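Local coordinates for ZmpA Glycopeptidase (Clostridium perfringens, PDB 6XSX), which probably cleaves glycosylated proteins as a metallopeptidase of the M60 family, the chain here holding its catalytic module, at residues Q357-L360 against T364-P367; A389-A394 against E404-H409. One frame throughout, in Å; residues are numbered along the deposited sequence.

Contact 1: Q357-L360 against T364-P367. With EDO (1,2-ethanediol), chain G.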
loop_
_atom_site.group_PDB
_atom_site.type_symbol
_atom_site.label_atom_id
_atom_site.label_comp_id
_atom_site.label_asym_id
_atom_site.label_seq_id
_atom_site.Cartn_x
_atom_site.Cartn_y
_atom_site.Cartn_z
ATOM N N GLN A 357 9.356 -12.856 -4.802
ATOM C CA GLN A 357 9.418 -14.213 -5.327
ATOM C C GLN A 357 8.903 -15.224 -4.303
ATOM O O GLN A 357 8.162 -16.138 -4.663
ATOM C CB GLN A 357 10.847 -14.580 -5.729
ATOM C CG GLN A 357 11.342 -13.837 -6.956
ATOM C CD GLN A 357 12.695 -14.329 -7.402
ATOM O OE1 GLN A 357 13.614 -14.478 -6.601
ATOM N NE2 GLN A 357 12.825 -14.581 -8.698
ATOM N N LEU A 358 9.327 -15.076 -3.040
ATOM C CA LEU A 358 8.871 -15.963 -1.976
ATOM C C LEU A 358 7.362 -15.830 -1.787
ATOM O O LEU A 358 6.708 -16.813 -1.453
ATOM C CB LEU A 358 9.624 -15.670 -0.672
ATOM C CG LEU A 358 11.134 -15.921 -0.707
ATOM C CD1 LEU A 358 11.808 -15.482 0.592
ATOM C CD2 LEU A 358 11.458 -17.381 -1.012
ATOM N N GLN A 359 6.820 -14.625 -2.025
ATOM C CA GLN A 359 5.397 -14.351 -1.873
ATOM C C GLN A 359 4.616 -14.910 -3.066
ATOM O O GLN A 359 3.485 -15.362 -2.914
ATOM C CB GLN A 359 5.143 -12.852 -1.708
ATOM C CG GLN A 359 3.670 -12.470 -1.610
ATOM C CD GLN A 359 2.991 -12.964 -0.350
ATOM O OE1 GLN A 359 3.632 -13.334 0.629
ATOM N NE2 GLN A 359 1.674 -12.992 -0.373
ATOM N N LEU A 360 5.226 -14.885 -4.252
ATOM C CA LEU A 360 4.619 -15.525 -5.412
ATOM C C LEU A 360 4.529 -17.033 -5.154
ATOM O O LEU A 360 3.531 -17.667 -5.487
ATOM C CB LEU A 360 5.467 -15.227 -6.656
ATOM C CG LEU A 360 5.368 -13.806 -7.223
ATOM C CD1 LEU A 360 6.486 -13.563 -8.235
ATOM C CD2 LEU A 360 4.025 -13.586 -7.904
ATOM N N THR A 364 1.224 -17.035 1.833
ATOM C CA THR A 364 1.211 -16.883 3.288
ATOM C C THR A 364 2.513 -16.271 3.810
ATOM O O THR A 364 2.643 -16.035 5.010
ATOM C CB THR A 364 0.941 -18.197 4.044
ATOM O OG1 THR A 364 2.051 -19.087 3.904
ATOM C CG2 THR A 364 -0.357 -18.876 3.649
ATOM N N PHE A 365 3.485 -16.029 2.925
ATOM C CA PHE A 365 4.805 -15.597 3.367
ATOM C C PHE A 365 4.744 -14.219 4.032
ATOM O O PHE A 365 5.201 -14.057 5.164
ATOM C CB PHE A 365 5.823 -15.613 2.221
ATOM C CG PHE A 365 7.114 -14.879 2.511
ATOM C CD1 PHE A 365 7.957 -15.291 3.535
ATOM C CD2 PHE A 365 7.488 -13.772 1.765
ATOM C CE1 PHE A 365 9.139 -14.612 3.801
ATOM C CE2 PHE A 365 8.668 -13.091 2.035
ATOM C CZ PHE A 365 9.490 -13.509 3.058
ATOM N N TRP A 366 4.220 -13.219 3.315
ATOM C CA TRP A 366 4.405 -11.836 3.737
ATOM C C TRP A 366 3.784 -11.565 5.114
ATOM O O TRP A 366 4.459 -11.038 5.996
ATOM C CB TRP A 366 3.953 -10.830 2.668
ATOM C CG TRP A 366 4.447 -9.449 2.978
ATOM C CD1 TRP A 366 3.703 -8.347 3.289
ATOM C CD2 TRP A 366 5.827 -9.043 3.071
ATOM N NE1 TRP A 366 4.522 -7.279 3.546
ATOM C CE2 TRP A 366 5.830 -7.679 3.436
ATOM C CE3 TRP A 366 7.054 -9.694 2.872
ATOM C CZ2 TRP A 366 7.018 -6.959 3.593
ATOM C CZ3 TRP A 366 8.226 -8.985 3.045
ATOM C CH2 TRP A 366 8.205 -7.633 3.401
ATOM N N PRO A 367 2.497 -11.909 5.371
ATOM C CA PRO A 367 1.891 -11.664 6.682
ATOM C C PRO A 367 2.743 -12.226 7.827
ATOM O O PRO A 367 2.974 -11.544 8.830
ATOM C CB PRO A 367 0.499 -12.314 6.589
ATOM C CG PRO A 367 0.540 -13.168 5.328
ATOM C CD PRO A 367 1.552 -12.511 4.418
HETATM C C1 EDO G . 5.382 -19.329 4.161
HETATM O O1 EDO G . 4.457 -19.073 5.204
HETATM C C2 EDO G . 5.923 -20.712 4.209
HETATM O O2 EDO G . 4.940 -21.657 4.578
#
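The phenyl ring of F365 receives L358 over one face: L358 CB stands 3.7 Å above the ring plane, displaced toward the rim on the side of F365 CD2 and CE2. Its distance of 4.0 Å from the F365 ring centroid meets the criteria of a CH-pi contact. Farther out, L358 CD1 reaches F365 CZ at 3.9 Å. F365 in turn brings its CE2 corner to the edge of the W366 indole, within the indole plane.

Q359 makes the polar half of the contact. Its CG leaves anti to the backbone N and the chain then bends at chi2 (67°), which carries the amide across to the start of helix 365-375. There Q359 OE1 accepts a hydrogen bond from W366 N at 2.8 Å; the N-H...O angle of 147° is moderately bent, and the donor is tilted out of the carbonyl plane. The same oxygen packs on W366 CB (3.2 Å), with the amide turned nearly perpendicular to the indole (84°). The other end of the amide is also held, because Q359 NE2 bonds to K363 O in the short connection between the helices.

On the outer side, a 1,2-ethanediol, probably from the crystallisation liquor, donates from O1 to T364 OG1 (2.7 Å); D362 and R368 also hold this molecule.

W366 N lies in the first turn of its helix, where amide hydrogens lack helical carbonyl partners. Q359 OE1 supplies one, and the partial positive charge expected at a helix start would probably strengthen the bond.

Contact 2: A389-A394 against E404-H409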
loop_
_atom_site.group_PDB
_atom_site.type_symbol
_atom_site.label_atom_id
_atom_site.label_comp_id
_atom_site.label_asym_id
_atom_site.label_seq_id
_atom_site.Cartn_x
_atom_site.Cartn_y
_atom_site.Cartn_z
ATOM N N ALA A 389 19.194 -10.310 8.354
ATOM C CA ALA A 389 18.041 -10.618 9.188
ATOM C C ALA A 389 16.881 -11.138 8.334
ATOM O O ALA A 389 16.159 -12.031 8.763
ATOM C CB ALA A 389 17.646 -9.427 10.031
ATOM N N TRP A 390 16.709 -10.575 7.127
ATOM C CA TRP A 390 15.671 -11.035 6.213
ATOM C C TRP A 390 15.883 -12.515 5.906
ATOM O O TRP A 390 14.927 -13.291 5.851
ATOM C CB TRP A 390 15.699 -10.256 4.898
ATOM C CG TRP A 390 15.343 -8.804 4.955
ATOM C CD1 TRP A 390 14.796 -8.109 5.996
ATOM C CD2 TRP A 390 15.459 -7.869 3.867
ATOM N NE1 TRP A 390 14.592 -6.803 5.636
ATOM C CE2 TRP A 390 14.989 -6.626 4.337
ATOM C CE3 TRP A 390 15.925 -7.961 2.549
ATOM C CZ2 TRP A 390 14.966 -5.487 3.532
ATOM C CZ3 TRP A 390 15.901 -6.837 1.752
ATOM C CH2 TRP A 390 15.434 -5.615 2.242
ATOM N N VAL A 391 17.150 -12.886 5.679
ATOM C CA VAL A 391 17.476 -14.237 5.258
ATOM C C VAL A 391 17.071 -15.196 6.372
ATOM O O VAL A 391 16.525 -16.263 6.112
ATOM C CB VAL A 391 18.968 -14.380 4.915
ATOM C CG1 VAL A 391 19.340 -15.832 4.634
ATOM C CG2 VAL A 391 19.354 -13.489 3.751
ATOM N N MET A 392 17.341 -14.782 7.616
ATOM C CA MET A 392 17.100 -15.617 8.781
ATOM C C MET A 392 15.603 -15.727 9.051
ATOM O O MET A 392 15.106 -16.831 9.276
ATOM C CB MET A 392 17.832 -15.075 10.013
ATOM C CG MET A 392 19.326 -15.299 9.912
ATOM S SD MET A 392 20.261 -14.734 11.353
ATOM C CE MET A 392 20.043 -12.958 11.253
ATOM N N ALA A 393 14.910 -14.580 9.006
ATOM C CA ALA A 393 13.479 -14.499 9.265
ATOM C C ALA A 393 12.684 -15.252 8.195
ATOM O O ALA A 393 11.764 -16.009 8.525
ATOM C CB ALA A 393 13.036 -13.061 9.394
ATOM N N ALA A 394 13.043 -15.042 6.923
ATOM C CA ALA A 394 12.399 -15.740 5.819
ATOM C C ALA A 394 12.663 -17.245 5.935
ATOM O O ALA A 394 11.781 -18.056 5.660
ATOM C CB ALA A 394 12.860 -15.185 4.487
ATOM N N GLU A 404 21.042 -19.477 -0.028
ATOM C CA GLU A 404 21.392 -19.526 -1.439
ATOM C C GLU A 404 20.478 -18.599 -2.248
ATOM O O GLU A 404 20.956 -17.844 -3.101
ATOM C CB GLU A 404 21.379 -20.970 -1.953
ATOM C CG GLU A 404 21.552 -21.060 -3.458
ATOM C CD GLU A 404 21.644 -22.470 -4.011
ATOM O OE1 GLU A 404 21.850 -22.608 -5.233
ATOM O OE2 GLU A 404 21.502 -23.426 -3.218
ATOM N N HIS A 405 19.166 -18.661 -1.971
ATOM C CA HIS A 405 18.164 -17.835 -2.638
ATOM C C HIS A 405 18.587 -16.363 -2.624
ATOM O O HIS A 405 18.614 -15.697 -3.660
ATOM C CB HIS A 405 16.783 -18.046 -1.983
ATOM C CG HIS A 405 15.699 -17.183 -2.544
ATOM N ND1 HIS A 405 15.103 -17.440 -3.765
ATOM C CD2 HIS A 405 15.108 -16.067 -2.062
ATOM C CE1 HIS A 405 14.194 -16.514 -4.011
ATOM N NE2 HIS A 405 14.171 -15.665 -2.976
ATOM N N PHE A 406 18.927 -15.864 -1.432
ATOM C CA PHE A 406 19.266 -14.462 -1.270
ATOM C C PHE A 406 20.649 -14.157 -1.847
ATOM O O PHE A 406 20.830 -13.116 -2.483
ATOM C CB PHE A 406 19.114 -14.041 0.190
ATOM C CG PHE A 406 17.691 -13.794 0.636
ATOM C CD1 PHE A 406 17.064 -12.584 0.375
ATOM C CD2 PHE A 406 16.991 -14.760 1.348
ATOM C CE1 PHE A 406 15.763 -12.354 0.803
ATOM C CE2 PHE A 406 15.690 -14.531 1.777
ATOM C CZ PHE A 406 15.078 -13.325 1.503
ATOM N N GLU A 407 21.626 -15.056 -1.651
ATOM C CA GLU A 407 22.942 -14.769 -2.202
ATOM C C GLU A 407 22.918 -14.794 -3.736
ATOM O O GLU A 407 23.724 -14.111 -4.368
ATOM C CB GLU A 407 24.088 -15.474 -1.463
ATOM C CG GLU A 407 24.370 -16.897 -1.879
ATOM C CD GLU A 407 25.350 -17.649 -0.984
ATOM O OE1 GLU A 407 25.155 -18.867 -0.808
ATOM O OE2 GLU A 407 26.304 -17.026 -0.461
ATOM N N ARG A 408 21.946 -15.501 -4.338
ATOM C CA ARG A 408 21.857 -15.521 -5.794
ATOM C C ARG A 408 21.388 -14.168 -6.334
ATOM O O ARG A 408 21.640 -13.842 -7.487
ATOM C CB ARG A 408 20.977 -16.671 -6.286
ATOM C CG ARG A 408 21.653 -18.032 -6.215
ATOM C CD ARG A 408 20.813 -19.060 -6.941
ATOM N NE ARG A 408 21.541 -20.308 -7.048
ATOM C CZ ARG A 408 22.199 -20.711 -8.131
ATOM N NH1 ARG A 408 22.226 -19.962 -9.228
ATOM N NH2 ARG A 408 22.838 -21.869 -8.104
ATOM N N HIS A 409 20.707 -13.383 -5.492
ATOM C CA HIS A 409 20.261 -12.045 -5.854
ATOM C C HIS A 409 21.389 -11.028 -5.669
ATOM O O HIS A 409 21.211 -9.840 -5.963
ATOM C CB HIS A 409 19.018 -11.665 -5.036
ATOM C CG HIS A 409 17.754 -12.240 -5.578
ATOM N ND1 HIS A 409 16.964 -11.557 -6.483
ATOM C CD2 HIS A 409 17.146 -13.429 -5.365
ATOM C CE1 HIS A 409 15.915 -12.293 -6.790
ATOM N NE2 HIS A 409 16.003 -13.450 -6.120
#
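F406 and V391 meet between two helices packed antiparallel, part of the helical region of the M60 module: the axes of the segments 389-394 and 404-408 approach to 10.3 Å and their directions differ by 147°. F406 CB already touches V391 CG2 at 3.6 Å. The bond to CB points toward helix 383-398, and with CG anti to the carbonyl carbon (chi1 -78°) the ring lies against V391, F406 CG 3.5 Å from V391 CG2. On one flank of the ring, CD2 rests on V391 CG2 as well, while CE2 passes on to V391 CA and A394 CB. At the tip, F406 CZ lies 4.2 Å from A394 CB, a methyl that meets the ring at its edge, near the ring plane. V391 N is over one face; H405 CD2 lies over the opposite face, displaced from the ring centre. No hydrogen bond joins the two segments.

Behind F406, E404 OE2 pairs with K426 and R408 NH2 with D333. Within segment 404-409, R408 grips E404 side-on, NE at 2.9 Å and NH2 at 3.1 Å both meeting E404 OE1, which lies almost in the guanidinium plane.

How the contacts relate
Of the helices involved, 347-361 comes first along the chain from the N terminus, and contact 1 closes the three-residue connection that turns the chain into helix 365-375. Helix 383-398 follows, and contact 2 then closes the nine-residue span between 389-394 and 404-409. The contacts are therefore in series, neither nesting nor crossing. Their centres are 13 Å apart, yet they touch directly. F365 CE1 packs on A394 CB at 3.8 Å, joining helix 365-375 to helix 383-398. Q357 OE1 lies 2.6 Å from H409 NE2, a probable hydrogen bond from helix 347-361 to segment 404-409, and Q357 OE1 and L358 CD2 also pack on H405. The four helices thus form one continuous packed group.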